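Long-range contacts in glycosyl hydrolase, family 8 (Clostridium perfringens, PDB 3REN), which hydrolyses alpha-glucan substrates as an alpha-amylase, probably cutting alpha-1,4-linked chains, although its sequence and its (alpha/alpha)6-barrel relate it to glycoside hydrolase family 8: residues Glu65-Leu70 / Asp337-Leu342; Ser111-Glu116 / Asp158-Tyr163; Leu174-Met179 / Leu239-Ala244; Val229-Ser234 / Gly263-Thr268. One frame throughout, in Å; residues are numbered along the deposited sequence.

Contact 1 of 4, residues Glu65-Leu70 / Asp337-Leu342; sequences EGLMML and DNLNAL
L67 and L339 face each other at the point where their backbones come nearest, CA to CA 6.5 Å, and both side chains start out toward the opposite helix. The apolar contacts come in two groups. In the first, CD1 of L67 rests on CB of L339 at 3.8 Å, one side chain slanting over the other. In the second, M68 reaches over with its methyl: CG stands anti to the backbone N (chi1 -180°), and the bends at chi2 and chi3 bring CE to 3.9 Å from CD2 of L339 and 4.0 Å from CD2 of L342. M68 crosses L339 at about a right angle, and its methyl touches both leucine branches from the same side. The polar edge is slight. OD1 of N340 lies 3.8 Å from CD2 of L67, a van der Waals approach, while its ND2 is hydrogen-bonded to S284. No hydrogen bond joins the two segments. All five touching residues are buried, and the axes of the two helical segments approach to 9.8 Å with N-to-C directions only 14° from parallel. Near-parallel neighbours of this kind, an early helix, 62-74, and the last, 335-346, fit the closure of the inner ring of an (alpha/alpha)6-barrel.

Contact 2 of 4, residues Ser111-Glu116 / Asp158-Tyr163; sequences SATIDE and DYIDNY
The carbonyl oxygen of I160 is gripped twice: S111 N donates to I160 O at 2.8 Å, almost in line with the carbonyl bond (168°), and a water held by S111 OG adds a weak bond. S111 OG also pairs with the backbone O of I98. The return bond, I160 N to S111 O at 3.1 Å, completes the hydrogen-bonded antiparallel pair of S111 and I160. A112 and Y159 follow as a non-hydrogen-bonded pair, their CA atoms 5.0 Å apart. Strand 111-112 lies at the edge of a three-stranded antiparallel sheet, beside 155-160, and runs into helix 113-130, with A112 at the N-cap position. D158 O spans that junction, accepting from T113 N at 2.9 Å and lying 3.3 Å from A112 CA in a CA-H...O contact. The I160 branch through CG1, anti to its carbonyl carbon (chi1 -49°) and with chi2 turned to 92°, carries CD1 back to 3.5 Å from T113 OG1. That hydroxyl has its polar partner in V157 O, and L146 packs on T113. On the outer side, Y159 OH donates to D161 OD2 at 2.8 Å, meeting it above the carboxylate plane, while D161 OD1 accepts from Y163 N in an Asx turn.

Contact 3 of 4, residues Leu174-Met179 / Leu239-Ala244; sequences LDLPTM and LNRIEA
P177 presses its ring against the last turn of helix 231-243, with CG and CD each 3.4 Å from N240 O. CG also lies 3.7 Å from CB of E243, whose carboxylate is salt-bridged to K121. Beside the ring, CB of L176 packs on CB of A244 at 3.7 Å. The L176 and R241 side chains lie side by side, pointing the same way, CD2 to CD 3.7 Å. The arginine's bend at chi2 places CD there, and the one at chi3 turns the guanidinium group toward its salt bridges with E248 and E201. This tight half joins the first turn of helix 176-185 to the C-terminal end of helix 231-243, consistent with two helices of the (alpha/alpha)6-barrel meeting through their ends. The side around the N240 amide is looser and mediated by water. N240 ND2 stands 3.7 Å from L174 O, and one water spans the gap, donating to L174 O at 2.6 Å and accepting from ND2. A second water donates to D175 OD1 and weakly to N240 OD1, joining two acceptors 3.8 Å apart whose carboxylate and amide planes differ by 14°. D175 CG is anti to the backbone N (chi1 -168°), letting OD1 accept a weak N-cap bond from T178 N.

Contact 4 of 4, residues Val229-Ser234 / Gly263-Thr268; sequences VDFLLS and GFLVAT
F231 meets the loop 263-268 first through its backbone: F231 N donates to A267 O at 2.8 Å, with an N-H...O angle of 160°. At CB the side chain lies 3.5 Å from both V266 O and A267 O, in van der Waals contact with two successive carbonyls. With CG anti to the backbone N (chi1 -171°), the ring is carried along the loop; CG and CD1 still pass V266 O, CD1 at 3.6 Å. Further out the partner changes from backbone to leucine. CE1 is 3.9 Å from CB of L265 and close to both its methyl carbons, while CZ reaches CD2 at 4.1 Å, so the two side chains slant across one another. Y269 meets the same ring in an edge-to-face pair, and W254 and I255 of helix 249-262 also touch F231. The polar side lies at the helix start. A267 O takes a second bond, from a water that also donates to D230 OD1 and accepts from L232 N. D230 OD1 receives a weak capping bond from L233 N, which marks D230 as the N-cap of helix 231-243. Next to it V229 O approaches T268 CA at 3.1 Å, a CA-H...O contact. D230 and T268 form a non-hydrogen-bonded pair, which belongs to the two-stranded antiparallel sheet of 228-230 and 268-270, whose first strand leads straight into a capped helix.

How the contacts relate
Contact 1 is the most central, about 7 Å from the centre of the chain, and wholly helix to helix; correspondingly its chemistry is apolar, without a bond across. Contact 3 is also buried, but it joins helix ends, where backbone carbonyls and waters enter the interface. Contacts 2 and 4 lie farther out, each about 15 Å from the chain centre and partly buried, and both use backbone hydrogen bonds, three in contact 2 and one in contact 4, where a short strand runs into a helix. Contacts 3 and 4 share helix 231-243, holding its C-terminal and N-terminal ends respectively, and their segments alternate along the chain. Contact 1 encloses all the others in sequence.

Contact 1 of 4, residues Glu65-Leu70 / Asp337-Leu342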
loop_
_atom_site.group_PDB
_atom_site.type_symbol
_atom_site.label_atom_id
_atom_site.label_comp_id
_atom_site.label_asym_id
_atom_site.label_seq_id
_atom_site.Cartn_x
_atom_site.Cartn_y
_atom_site.Cartn_z
ATOM N N GLU A 65 -4.141 -3.461 8.595
ATOM C CA GLU A 65 -4.829 -2.489 9.426
ATOM C C GLU A 65 -4.714 -1.049 8.918
ATOM O O GLU A 65 -5.704 -0.325 8.927
ATOM C CB GLU A 65 -4.346 -2.586 10.879
ATOM C CG GLU A 65 -4.720 -3.926 11.487
ATOM C CD GLU A 65 -6.244 -4.206 11.411
ATOM O OE1 GLU A 65 -7.037 -3.288 11.704
ATOM O OE2 GLU A 65 -6.646 -5.325 11.056
ATOM N N GLY A 66 -3.505 -0.651 8.501
ATOM C CA GLY A 66 -3.249 0.674 7.949
ATOM C C GLY A 66 -4.062 0.910 6.696
ATOM O O GLY A 66 -4.604 1.988 6.515
ATOM N N LEU A 67 -4.147 -0.094 5.825
ATOM C CA LEU A 67 -4.969 0.005 4.615
ATOM C C LEU A 67 -6.441 0.245 4.934
ATOM O O LEU A 67 -7.090 1.076 4.316
ATOM C CB LEU A 67 -4.778 -1.228 3.695
ATOM C CG LEU A 67 -3.396 -1.300 2.977
ATOM C CD1 LEU A 67 -3.122 -2.694 2.305
ATOM C CD2 LEU A 67 -3.263 -0.174 1.953
HETATM N N MSE A 68 -6.959 -0.485 5.915
HETATM C CA MSE A 68 -8.366 -0.401 6.284
HETATM C C MSE A 68 -8.664 0.964 6.937
HETATM O O MSE A 68 -9.717 1.537 6.707
HETATM C CB MSE A 68 -8.757 -1.583 7.199
HETATM C CG MSE A 68 -10.238 -1.587 7.635
HETATM SE SE MSE A 68 -11.530 -1.465 6.128
HETATM C CE MSE A 68 -11.592 -3.323 5.585
HETATM N N MSE A 69 -7.732 1.466 7.744
HETATM C CA MSE A 69 -7.807 2.840 8.249
HETATM C C MSE A 69 -7.842 3.886 7.149
HETATM O O MSE A 69 -8.623 4.830 7.237
HETATM C CB MSE A 69 -6.644 3.135 9.197
HETATM C CG MSE A 69 -6.790 2.372 10.570
HETATM SE SE MSE A 69 -5.090 2.403 11.625
HETATM C CE MSE A 69 -5.035 4.273 12.093
ATOM N N LEU A 70 -7.000 3.736 6.115
ATOM C CA LEU A 70 -7.088 4.679 4.996
ATOM C C LEU A 70 -8.451 4.661 4.295
ATOM O O LEU A 70 -9.029 5.735 3.966
ATOM C CB LEU A 70 -5.993 4.441 3.971
ATOM C CG LEU A 70 -4.587 4.828 4.413
ATOM C CD1 LEU A 70 -3.589 4.340 3.335
ATOM C CD2 LEU A 70 -4.543 6.362 4.490
ATOM N N ASP A 337 -3.992 -7.828 -1.674
ATOM C CA ASP A 337 -4.649 -7.563 -2.958
ATOM C C ASP A 337 -6.082 -7.131 -2.808
ATOM O O ASP A 337 -6.533 -6.248 -3.526
ATOM C CB ASP A 337 -4.568 -8.771 -3.880
ATOM C CG ASP A 337 -3.167 -8.974 -4.431
ATOM O OD1 ASP A 337 -2.461 -7.963 -4.658
ATOM O OD2 ASP A 337 -2.775 -10.134 -4.595
ATOM N N ASN A 338 -6.782 -7.748 -1.858
ATOM C CA ASN A 338 -8.158 -7.403 -1.565
ATOM C C ASN A 338 -8.334 -5.985 -1.017
ATOM O O ASN A 338 -9.236 -5.256 -1.454
ATOM C CB ASN A 338 -8.798 -8.462 -0.658
ATOM C CG ASN A 338 -9.066 -9.755 -1.414
ATOM O OD1 ASN A 338 -10.145 -9.930 -1.952
ATOM N ND2 ASN A 338 -8.055 -10.647 -1.498
ATOM N N LEU A 339 -7.458 -5.587 -0.091
ATOM C CA LEU A 339 -7.520 -4.228 0.468
ATOM C C LEU A 339 -7.163 -3.133 -0.549
ATOM O O LEU A 339 -7.774 -2.033 -0.544
ATOM C CB LEU A 339 -6.647 -4.116 1.723
ATOM C CG LEU A 339 -7.193 -4.907 2.901
ATOM C CD1 LEU A 339 -6.005 -5.246 3.860
ATOM C CD2 LEU A 339 -8.381 -4.102 3.592
ATOM N N ASN A 340 -6.177 -3.411 -1.408
ATOM C CA ASN A 340 -5.799 -2.423 -2.427
ATOM C C ASN A 340 -6.958 -2.258 -3.415
ATOM O O ASN A 340 -7.324 -1.130 -3.766
ATOM C CB ASN A 340 -4.493 -2.815 -3.132
ATOM C CG ASN A 340 -3.257 -2.465 -2.309
ATOM O OD1 ASN A 340 -3.229 -1.429 -1.648
ATOM N ND2 ASN A 340 -2.239 -3.322 -2.343
ATOM N N ALA A 341 -7.587 -3.379 -3.779
ATOM C CA ALA A 341 -8.782 -3.350 -4.649
ATOM C C ALA A 341 -9.920 -2.554 -4.012
ATOM O O ALA A 341 -10.653 -1.861 -4.705
ATOM C CB ALA A 341 -9.267 -4.773 -4.959
ATOM N N LEU A 342 -10.073 -2.667 -2.696
ATOM C CA LEU A 342 -11.120 -1.915 -2.001
ATOM C C LEU A 342 -10.874 -0.416 -2.109
ATOM O O LEU A 342 -11.783 0.346 -2.433
ATOM C CB LEU A 342 -11.273 -2.421 -0.546
ATOM C CG LEU A 342 -12.358 -1.782 0.299
ATOM C CD1 LEU A 342 -13.737 -2.219 -0.174
ATOM C CD2 LEU A 342 -12.141 -2.125 1.783
#

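Contact 2 of 4, residues Ser111-Glu116 / Asp158-Tyr163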
loop_
_atom_site.group_PDB
_atom_site.type_symbol
_atom_site.label_atom_id
_atom_site.label_comp_id
_atom_site.label_asym_id
_atom_site.label_seq_id
_atom_site.Cartn_x
_atom_site.Cartn_y
_atom_site.Cartn_z
ATOM N N SER A 111 9.446 -4.048 12.934
ATOM C CA SER A 111 8.621 -3.059 12.264
ATOM C C SER A 111 9.168 -2.769 10.843
ATOM O O SER A 111 10.364 -2.914 10.624
ATOM C CB SER A 111 8.663 -1.763 13.055
ATOM O OG SER A 111 7.997 -1.931 14.279
ATOM N N ALA A 112 8.300 -2.337 9.928
ATOM C CA ALA A 112 8.697 -1.886 8.580
ATOM C C ALA A 112 8.262 -0.421 8.435
ATOM O O ALA A 112 7.107 -0.110 8.669
ATOM C CB ALA A 112 7.977 -2.741 7.525
ATOM N N THR A 113 9.168 0.463 8.018
ATOM C CA THR A 113 8.904 1.888 7.869
ATOM C C THR A 113 7.629 2.199 7.065
ATOM O O THR A 113 6.857 3.118 7.405
ATOM C CB THR A 113 10.147 2.550 7.279
ATOM O OG1 THR A 113 11.193 2.526 8.263
ATOM C CG2 THR A 113 9.913 4.002 6.863
ATOM N N ILE A 114 7.392 1.422 6.005
ATOM C CA ILE A 114 6.240 1.693 5.156
ATOM C C ILE A 114 4.937 1.531 5.938
ATOM O O ILE A 114 4.008 2.310 5.736
ATOM C CB ILE A 114 6.260 0.797 3.875
ATOM C CG1 ILE A 114 5.157 1.236 2.891
ATOM C CG2 ILE A 114 6.148 -0.697 4.281
ATOM C CD1 ILE A 114 5.050 0.420 1.542
ATOM N N ASP A 115 4.852 0.532 6.826
ATOM C CA ASP A 115 3.643 0.364 7.618
ATOM C C ASP A 115 3.453 1.527 8.609
ATOM O O ASP A 115 2.310 1.950 8.853
ATOM C CB ASP A 115 3.637 -0.921 8.446
ATOM C CG ASP A 115 3.803 -2.170 7.633
ATOM O OD1 ASP A 115 3.358 -2.224 6.467
ATOM O OD2 ASP A 115 4.355 -3.132 8.212
ATOM N N GLU A 116 4.550 2.001 9.198
ATOM C CA GLU A 116 4.495 3.105 10.152
ATOM C C GLU A 116 3.998 4.342 9.431
ATOM O O GLU A 116 3.112 5.025 9.915
ATOM C CB GLU A 116 5.877 3.404 10.772
ATOM C CG GLU A 116 6.632 2.164 11.246
ATOM C CD GLU A 116 5.821 1.421 12.291
ATOM O OE1 GLU A 116 5.130 2.113 13.087
ATOM O OE2 GLU A 116 5.867 0.175 12.325
ATOM N N ASP A 158 14.385 0.532 5.991
ATOM C CA ASP A 158 13.183 -0.257 5.919
ATOM C C ASP A 158 12.843 -0.932 7.216
ATOM O O ASP A 158 11.669 -1.005 7.570
ATOM C CB ASP A 158 13.312 -1.400 4.901
ATOM C CG ASP A 158 13.358 -0.924 3.451
ATOM O OD1 ASP A 158 13.062 0.269 3.138
ATOM O OD2 ASP A 158 13.692 -1.785 2.601
ATOM N N TYR A 159 13.849 -1.529 7.859
ATOM C CA TYR A 159 13.608 -2.586 8.864
ATOM C C TYR A 159 14.110 -2.106 10.214
ATOM O O TYR A 159 15.157 -1.481 10.296
ATOM C CB TYR A 159 14.294 -3.921 8.436
ATOM C CG TYR A 159 14.241 -4.997 9.518
ATOM C CD1 TYR A 159 13.214 -5.925 9.577
ATOM C CD2 TYR A 159 15.199 -5.014 10.528
ATOM C CE1 TYR A 159 13.183 -6.879 10.590
ATOM C CE2 TYR A 159 15.165 -5.918 11.525
ATOM C CZ TYR A 159 14.182 -6.851 11.566
ATOM O OH TYR A 159 14.226 -7.721 12.630
ATOM N N ILE A 160 13.342 -2.366 11.270
ATOM C CA ILE A 160 13.723 -1.937 12.638
ATOM C C ILE A 160 13.254 -3.043 13.588
ATOM O O ILE A 160 12.116 -3.510 13.474
ATOM C CB ILE A 160 13.069 -0.601 13.121
ATOM C CG1 ILE A 160 13.189 0.553 12.110
ATOM C CG2 ILE A 160 13.630 -0.174 14.516
ATOM C CD1 ILE A 160 11.955 0.681 11.116
ATOM N N ASP A 161 14.145 -3.497 14.478
ATOM C CA ASP A 161 13.735 -4.357 15.581
ATOM C C ASP A 161 14.264 -3.828 16.910
ATOM O O ASP A 161 14.749 -2.701 16.990
ATOM C CB ASP A 161 14.032 -5.848 15.337
ATOM C CG ASP A 161 15.540 -6.171 15.266
ATOM O OD1 ASP A 161 16.371 -5.342 15.668
ATOM O OD2 ASP A 161 15.891 -7.252 14.774
ATOM N N ASN A 162 14.129 -4.607 17.973
ATOM C CA ASN A 162 14.562 -4.119 19.299
ATOM C C ASN A 162 16.100 -3.968 19.423
ATOM O O ASN A 162 16.588 -3.252 20.308
ATOM C CB ASN A 162 13.999 -5.006 20.409
ATOM C CG ASN A 162 14.300 -6.455 20.188
ATOM O OD1 ASN A 162 14.116 -6.986 19.095
ATOM N ND2 ASN A 162 14.800 -7.109 21.219
ATOM N N TYR A 163 16.843 -4.568 18.493
ATOM C CA TYR A 163 18.310 -4.581 18.554
ATOM C C TYR A 163 18.939 -3.508 17.681
ATOM O O TYR A 163 19.976 -2.955 18.017
ATOM C CB TYR A 163 18.794 -5.964 18.185
ATOM C CG TYR A 163 20.289 -6.248 18.331
ATOM C CD1 TYR A 163 21.110 -6.302 17.197
ATOM C CD2 TYR A 163 20.871 -6.529 19.586
ATOM C CE1 TYR A 163 22.472 -6.604 17.294
ATOM C CE2 TYR A 163 22.253 -6.846 19.685
ATOM C CZ TYR A 163 23.034 -6.872 18.528
ATOM O OH TYR A 163 24.391 -7.161 18.578
HETATM O O HOH W 1 10.461 -2.200 15.835
#

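Contact 3 of 4, residues Leu174-Met179 / Leu239-Ala244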
loop_
_atom_site.group_PDB
_atom_site.type_symbol
_atom_site.label_atom_id
_atom_site.label_comp_id
_atom_site.label_asym_id
_atom_site.label_seq_id
_atom_site.Cartn_x
_atom_site.Cartn_y
_atom_site.Cartn_z
ATOM N N LEU A 174 9.291 5.134 0.672
ATOM C CA LEU A 174 9.468 6.590 0.811
ATOM C C LEU A 174 8.159 7.314 0.508
ATOM O O LEU A 174 7.931 7.805 -0.624
ATOM C CB LEU A 174 10.628 7.109 -0.050
ATOM C CG LEU A 174 11.958 6.446 0.314
ATOM C CD1 LEU A 174 12.957 6.779 -0.755
ATOM C CD2 LEU A 174 12.442 6.875 1.706
ATOM N N ASP A 175 7.299 7.349 1.543
ATOM C CA ASP A 175 5.934 7.840 1.457
ATOM C C ASP A 175 5.964 9.373 1.507
ATOM O O ASP A 175 5.723 9.984 2.539
ATOM C CB ASP A 175 5.192 7.281 2.666
ATOM C CG ASP A 175 3.692 7.453 2.601
ATOM O OD1 ASP A 175 3.184 8.324 1.863
ATOM O OD2 ASP A 175 3.003 6.700 3.342
ATOM N N LEU A 176 6.193 9.961 0.368
ATOM C CA LEU A 176 6.309 11.378 0.244
ATOM C C LEU A 176 5.079 12.119 0.773
ATOM O O LEU A 176 5.256 13.089 1.418
ATOM C CB LEU A 176 6.533 11.778 -1.209
ATOM C CG LEU A 176 7.952 11.934 -1.729
ATOM C CD1 LEU A 176 8.969 11.283 -0.971
ATOM C CD2 LEU A 176 8.199 12.012 -3.199
ATOM N N PRO A 177 3.867 11.651 0.511
ATOM C CA PRO A 177 2.694 12.375 1.011
ATOM C C PRO A 177 2.662 12.452 2.533
ATOM O O PRO A 177 2.320 13.500 3.070
ATOM C CB PRO A 177 1.487 11.554 0.482
ATOM C CG PRO A 177 2.058 10.882 -0.721
ATOM C CD PRO A 177 3.471 10.522 -0.338
ATOM N N THR A 178 3.010 11.365 3.211
ATOM C CA THR A 178 3.053 11.370 4.665
ATOM C C THR A 178 4.147 12.349 5.140
ATOM O O THR A 178 3.931 13.122 6.073
ATOM C CB THR A 178 3.317 9.947 5.192
ATOM O OG1 THR A 178 2.293 9.050 4.706
ATOM C CG2 THR A 178 3.332 9.934 6.706
HETATM N N MSE A 179 5.315 12.332 4.499
HETATM C CA MSE A 179 6.411 13.225 4.913
HETATM C C MSE A 179 6.041 14.706 4.716
HETATM O O MSE A 179 6.447 15.564 5.496
HETATM C CB MSE A 179 7.739 12.891 4.209
HETATM C CG MSE A 179 8.296 11.535 4.611
HETATM SE SE MSE A 179 9.630 11.028 3.291
HETATM C CE MSE A 179 10.084 9.234 3.864
ATOM N N LEU A 239 2.509 6.693 -7.457
ATOM C CA LEU A 239 1.374 7.216 -6.699
ATOM C C LEU A 239 1.842 8.141 -5.561
ATOM O O LEU A 239 1.264 9.212 -5.392
ATOM C CB LEU A 239 0.480 6.106 -6.173
ATOM C CG LEU A 239 -0.783 6.440 -5.378
ATOM C CD1 LEU A 239 -1.757 7.275 -6.217
ATOM C CD2 LEU A 239 -1.443 5.138 -5.033
ATOM N N ASN A 240 2.903 7.764 -4.832
ATOM C CA ASN A 240 3.441 8.627 -3.741
ATOM C C ASN A 240 3.911 9.975 -4.271
ATOM O O ASN A 240 3.612 11.003 -3.705
ATOM C CB ASN A 240 4.597 7.934 -2.960
ATOM C CG ASN A 240 4.098 6.826 -2.033
ATOM O OD1 ASN A 240 2.933 6.819 -1.655
ATOM N ND2 ASN A 240 4.977 5.887 -1.664
ATOM N N ARG A 241 4.651 9.960 -5.365
ATOM C CA ARG A 241 5.148 11.184 -5.993
ATOM C C ARG A 241 4.025 12.147 -6.371
ATOM O O ARG A 241 4.101 13.336 -6.101
ATOM C CB ARG A 241 5.934 10.808 -7.247
ATOM C CG ARG A 241 7.370 10.294 -6.965
ATOM C CD ARG A 241 8.350 11.467 -6.893
ATOM N NE ARG A 241 8.617 11.973 -8.238
ATOM C CZ ARG A 241 9.428 12.986 -8.544
ATOM N NH1 ARG A 241 10.063 13.693 -7.609
ATOM N NH2 ARG A 241 9.556 13.324 -9.813
ATOM N N ILE A 242 3.003 11.647 -7.052
ATOM C CA ILE A 242 1.976 12.562 -7.551
ATOM C C ILE A 242 1.105 13.114 -6.433
ATOM O O ILE A 242 0.747 14.275 -6.492
ATOM C CB ILE A 242 1.118 11.978 -8.718
ATOM C CG1 ILE A 242 0.220 10.850 -8.241
ATOM C CG2 ILE A 242 2.031 11.562 -9.871
ATOM C CD1 ILE A 242 -0.422 10.021 -9.375
ATOM N N GLU A 243 0.787 12.292 -5.415
ATOM C CA GLU A 243 -0.042 12.742 -4.285
ATOM C C GLU A 243 0.665 13.819 -3.506
ATOM O O GLU A 243 0.011 14.626 -2.858
ATOM C CB GLU A 243 -0.453 11.598 -3.344
ATOM C CG GLU A 243 -1.413 10.609 -3.939
ATOM C CD GLU A 243 -1.759 9.447 -2.991
ATOM O OE1 GLU A 243 -2.760 8.757 -3.261
ATOM O OE2 GLU A 243 -1.038 9.197 -1.984
ATOM N N ALA A 244 1.992 13.855 -3.589
ATOM C CA ALA A 244 2.787 14.877 -2.929
ATOM C C ALA A 244 3.026 16.094 -3.826
ATOM O O ALA A 244 3.741 17.011 -3.446
ATOM C CB ALA A 244 4.141 14.281 -2.491
HETATM O O HOH W 2 7.646 6.236 -2.674
HETATM O O HOH W 3 0.865 7.536 1.010
#

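Contact 4 of 4, residues Val229-Ser234 / Gly263-Thr268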
loop_
_atom_site.group_PDB
_atom_site.type_symbol
_atom_site.label_atom_id
_atom_site.label_comp_id
_atom_site.label_asym_id
_atom_site.label_seq_id
_atom_site.Cartn_x
_atom_site.Cartn_y
_atom_site.Cartn_z
ATOM N N VAL A 229 12.356 -4.612 -13.827
ATOM C CA VAL A 229 11.679 -3.661 -12.948
ATOM C C VAL A 229 10.518 -4.377 -12.231
ATOM O O VAL A 229 9.699 -5.009 -12.898
ATOM C CB VAL A 229 11.107 -2.494 -13.772
ATOM C CG1 VAL A 229 10.330 -1.465 -12.867
ATOM C CG2 VAL A 229 12.213 -1.808 -14.608
ATOM N N ASP A 230 10.460 -4.285 -10.887
ATOM C CA ASP A 230 9.287 -4.736 -10.100
ATOM C C ASP A 230 8.172 -3.728 -10.272
ATOM O O ASP A 230 8.165 -2.657 -9.622
ATOM C CB ASP A 230 9.611 -4.845 -8.592
ATOM C CG ASP A 230 8.507 -5.548 -7.804
ATOM O OD1 ASP A 230 7.283 -5.276 -8.045
ATOM O OD2 ASP A 230 8.864 -6.370 -6.940
ATOM N N PHE A 231 7.217 -4.057 -11.131
ATOM C CA PHE A 231 6.237 -3.027 -11.535
ATOM C C PHE A 231 5.355 -2.510 -10.406
ATOM O O PHE A 231 5.066 -1.305 -10.353
ATOM C CB PHE A 231 5.397 -3.507 -12.719
ATOM C CG PHE A 231 4.550 -2.457 -13.302
ATOM C CD1 PHE A 231 3.164 -2.607 -13.325
ATOM C CD2 PHE A 231 5.123 -1.314 -13.873
ATOM C CE1 PHE A 231 2.345 -1.612 -13.879
ATOM C CE2 PHE A 231 4.304 -0.312 -14.422
ATOM C CZ PHE A 231 2.907 -0.469 -14.417
ATOM N N LEU A 232 4.874 -3.415 -9.544
ATOM C CA LEU A 232 4.017 -3.005 -8.435
ATOM C C LEU A 232 4.698 -1.950 -7.605
ATOM O O LEU A 232 4.096 -0.899 -7.267
ATOM C CB LEU A 232 3.624 -4.179 -7.541
ATOM C CG LEU A 232 2.828 -3.712 -6.311
ATOM C CD1 LEU A 232 1.435 -3.164 -6.720
ATOM C CD2 LEU A 232 2.672 -4.868 -5.364
ATOM N N LEU A 233 5.946 -2.194 -7.258
ATOM C CA LEU A 233 6.670 -1.255 -6.459
ATOM C C LEU A 233 6.808 0.081 -7.142
ATOM O O LEU A 233 6.686 1.042 -6.518
ATOM C CB LEU A 233 8.006 -1.785 -6.014
ATOM C CG LEU A 233 8.081 -2.670 -4.788
ATOM C CD1 LEU A 233 6.884 -3.485 -4.474
ATOM C CD2 LEU A 233 9.344 -3.481 -4.758
ATOM N N SER A 234 7.045 0.104 -8.440
ATOM C CA SER A 234 7.135 1.417 -9.121
ATOM C C SER A 234 5.780 2.168 -9.127
ATOM O O SER A 234 5.749 3.384 -9.030
ATOM C CB SER A 234 7.648 1.262 -10.556
ATOM O OG SER A 234 9.055 0.999 -10.559
ATOM N N GLY A 263 -2.657 -4.567 -23.482
ATOM C CA GLY A 263 -4.021 -4.835 -23.025
ATOM C C GLY A 263 -4.068 -5.268 -21.568
ATOM O O GLY A 263 -5.133 -5.547 -21.030
ATOM N N PHE A 264 -2.906 -5.316 -20.917
ATOM C CA PHE A 264 -2.841 -5.724 -19.493
ATOM C C PHE A 264 -1.547 -5.143 -18.948
ATOM O O PHE A 264 -0.743 -4.632 -19.733
ATOM C CB PHE A 264 -2.766 -7.240 -19.373
ATOM C CG PHE A 264 -1.738 -7.868 -20.305
ATOM C CD1 PHE A 264 -0.369 -7.785 -20.027
ATOM C CD2 PHE A 264 -2.152 -8.560 -21.449
ATOM C CE1 PHE A 264 0.597 -8.359 -20.884
ATOM C CE2 PHE A 264 -1.205 -9.153 -22.324
ATOM C CZ PHE A 264 0.169 -9.041 -22.057
ATOM N N LEU A 265 -1.354 -5.241 -17.629
ATOM C CA LEU A 265 -0.072 -4.955 -16.982
ATOM C C LEU A 265 0.358 -6.156 -16.139
ATOM O O LEU A 265 -0.479 -6.840 -15.509
ATOM C CB LEU A 265 -0.145 -3.674 -16.135
ATOM C CG LEU A 265 -0.480 -2.386 -16.899
ATOM C CD1 LEU A 265 -1.062 -1.294 -15.959
ATOM C CD2 LEU A 265 0.752 -1.815 -17.682
ATOM N N VAL A 266 1.654 -6.447 -16.171
ATOM C CA VAL A 266 2.176 -7.608 -15.470
ATOM C C VAL A 266 3.223 -7.221 -14.393
ATOM O O VAL A 266 3.532 -6.041 -14.220
ATOM C CB VAL A 266 2.794 -8.642 -16.453
ATOM C CG1 VAL A 266 1.689 -9.380 -17.229
ATOM C CG2 VAL A 266 3.756 -7.977 -17.415
ATOM N N ALA A 267 3.757 -8.225 -13.691
ATOM C CA ALA A 267 4.587 -8.005 -12.479
ATOM C C ALA A 267 5.954 -7.399 -12.721
ATOM O O ALA A 267 6.492 -6.698 -11.856
ATOM C CB ALA A 267 4.733 -9.326 -11.675
ATOM N N THR A 268 6.557 -7.713 -13.865
ATOM C CA THR A 268 7.912 -7.256 -14.186
ATOM C C THR A 268 8.114 -6.905 -15.683
ATOM O O THR A 268 7.490 -7.522 -16.586
ATOM C CB THR A 268 9.049 -8.305 -13.768
ATOM O OG1 THR A 268 8.969 -9.500 -14.550
ATOM C CG2 THR A 268 9.017 -8.683 -12.260
HETATM O O HOH W 4 5.424 -6.355 -9.469
#